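Local coordinates for magnesium and cobalt efflux protein CorC (Neisseria meningitidis, PDB 2PLI) that probably takes part in magnesium and cobalt transport, this chain being its C-terminal transporter-associated domain, which binds zinc ions, at residues D45-G48 / G49-I52. Residues are numbered along the deposited sequence; the frame is centred on the assembly and turned at random.
With ZN (zinc ion), chain E.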
ATOM      1  N   ASP A  45      -0.642   5.127 -16.421  1.00 13.70           N
ATOM      2  CA  ASP A  45      -0.760   5.366 -14.986  1.00 11.53           C
ATOM      3  C   ASP A  45      -0.517   4.155 -14.078  1.00  9.71           C
ATOM      4  O   ASP A  45      -0.357   4.294 -12.843  1.00  8.39           O
ATOM      5  CB  ASP A  45      -2.142   5.835 -14.698  1.00 11.35           C
ATOM      6  CG  ASP A  45      -2.235   6.379 -13.342  1.00 15.98           C
ATOM      7  OD1 ASP A  45      -1.256   7.108 -12.927  1.00 20.59           O
ATOM      8  OD2 ASP A  45      -3.227   6.044 -12.654  1.00 26.94           O
ATOM      9  N   THR A  46      -0.512   2.978 -14.701  1.00  7.92           N
ATOM     10  CA  THR A  46      -0.307   1.713 -13.998  1.00  7.36           C
ATOM     11  C   THR A  46       0.901   0.962 -14.567  1.00  6.52           C
ATOM     12  O   THR A  46       1.380   1.213 -15.690  1.00  6.03           O
ATOM     13  CB  THR A  46      -1.521   0.781 -14.103  1.00  7.83           C
ATOM     14  OG1 THR A  46      -1.664   0.315 -15.467  1.00  7.01           O
ATOM     15  CG2 THR A  46      -2.826   1.450 -13.638  1.00  7.18           C
ATOM     16  N   ILE A  47       1.357  -0.032 -13.805  1.00  5.16           N
ATOM     17  CA  ILE A  47       2.534  -0.779 -14.248  1.00  4.92           C
ATOM     18  C   ILE A  47       2.192  -1.594 -15.497  1.00  4.95           C
ATOM     19  O   ILE A  47       3.014  -1.720 -16.385  1.00  5.30           O
ATOM     20  CB  ILE A  47       3.102  -1.612 -13.108  1.00  5.63           C
ATOM     21  CG1 ILE A  47       4.451  -2.244 -13.479  1.00  5.54           C
ATOM     22  CG2 ILE A  47       2.095  -2.661 -12.653  1.00  5.20           C
ATOM     23  CD1 ILE A  47       5.532  -1.272 -13.957  1.00  7.08           C
ATOM     24  N   GLY A  48       0.979  -2.145 -15.570  1.00  4.97           N
ATOM     25  CA  GLY A  48       0.532  -2.854 -16.779  1.00  5.82           C
ATOM     26  C   GLY A  48       0.565  -1.933 -17.994  1.00  5.58           C
ATOM     27  O   GLY A  48       0.998  -2.310 -19.093  1.00  3.92           O
ATOM     28  N   GLY A  49       0.067  -0.706 -17.816  1.00  5.62           N
ATOM     29  CA  GLY A  49       0.134   0.309 -18.859  1.00  6.49           C
ATOM     30  C   GLY A  49       1.537   0.626 -19.308  1.00  5.60           C
ATOM     31  O   GLY A  49       1.787   0.802 -20.520  1.00  6.15           O
ATOM     32  N   LEU A  50       2.463   0.706 -18.361  1.00  5.08           N
ATOM     33  CA  LEU A  50       3.839   0.968 -18.673  1.00  5.75           C
ATOM     34  C   LEU A  50       4.491  -0.182 -19.446  1.00  5.42           C
ATOM     35  O   LEU A  50       5.223   0.038 -20.412  1.00  5.28           O
ATOM     36  CB  LEU A  50       4.598   1.278 -17.392  1.00  6.66           C
ATOM     37  CG  LEU A  50       5.975   1.874 -17.574  1.00  9.05           C
ATOM     38  CD1 LEU A  50       5.927   3.301 -18.123  1.00 12.13           C
ATOM     39  CD2 LEU A  50       6.669   1.900 -16.248  1.00  8.67           C
ATOM     40  N   VAL A  51       4.208  -1.413 -19.033  1.00  4.97           N
ATOM     41  CA  VAL A  51       4.679  -2.591 -19.779  1.00  5.04           C
ATOM     42  C   VAL A  51       4.157  -2.578 -21.195  1.00  3.94           C
ATOM     43  O   VAL A  51       4.890  -2.838 -22.130  1.00  6.22           O
ATOM     44  CB  VAL A  51       4.314  -3.859 -19.051  1.00  4.73           C
ATOM     45  CG1 VAL A  51       4.520  -5.059 -19.926  1.00  4.15           C
ATOM     46  CG2 VAL A  51       5.187  -3.959 -17.749  1.00  4.30           C
ATOM     47  N   ILE A  52       2.880  -2.297 -21.374  1.00  4.80           N
ATOM     48  CA  ILE A  52       2.280  -2.261 -22.715  1.00  5.52           C
ATOM     49  C   ILE A  52       2.952  -1.156 -23.546  1.00  6.89           C
ATOM     50  O   ILE A  52       3.224  -1.358 -24.745  1.00  7.10           O
ATOM     51  CB  ILE A  52       0.765  -2.080 -22.602  1.00  4.84           C
ATOM     52  CG1 ILE A  52       0.077  -3.340 -22.047  1.00  4.31           C
ATOM     53  CG2 ILE A  52       0.146  -1.735 -23.942  1.00  5.76           C
ATOM     54  CD1 ILE A  52      -1.381  -3.147 -21.661  1.00  5.97           C
TER
HETATM   55 ZN    ZN E 703      -1.733   7.885 -10.874  1.00 21.35          ZN
HETATM   56  O   HOH W   1      -2.329   7.773  -8.847  1.00 13.75           O
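T46 and G49 meet at the start of helix 47-55, where the threonine is the N-cap: its OG1 accepts from G49 N at 3.1 Å, and the N-H...O angle of 163° makes the bond nearly straight. A chi1 of 69° swings the hydroxyl in toward the first turn, where the amide of G49 points. From the same residue, T46 O accepts the L50 amide (2.9 Å between O and N), so the cap residue grips two consecutive N-H groups, one through its side chain and one through its backbone. The i to i+4 pattern then continues with V51 N to I47 O at 2.9 Å and I52 N to G48 O at 3.0 Å.

Apolar packing across this turn is slight: I47 CD1 meets L50 CD2 at 4.1 Å, the two side chains crossing at a slant. V51 CG2 and I52 CG1 lie beside carbonyl oxygens of the preceding turn, the former at 3.4 Å from I47 O and the latter next to G48 O. Further out, I47 and V51 pack on L85 of strand 82-89, whereas L50 reaches I28 of helix 28-35; the turn is thereby wedged between sheet and neighbouring helix. Backbone bonds of I47 with T26 and of G48 with A24 tie it to the link between strand 19-23 and helix 28-35.

Immediately before the cap, D45 holds zinc through OD1 at 2.2 Å, with OD2 of the same carboxylate at 3.0 Å. A water also binds the ion; E29 belongs to the same site, and H23 of a second subunit binds the zinc through NE2. The chemistry thus joins a capped helix start to an intersubunit zinc site, whose cation would be expected to offset the carboxylate charge.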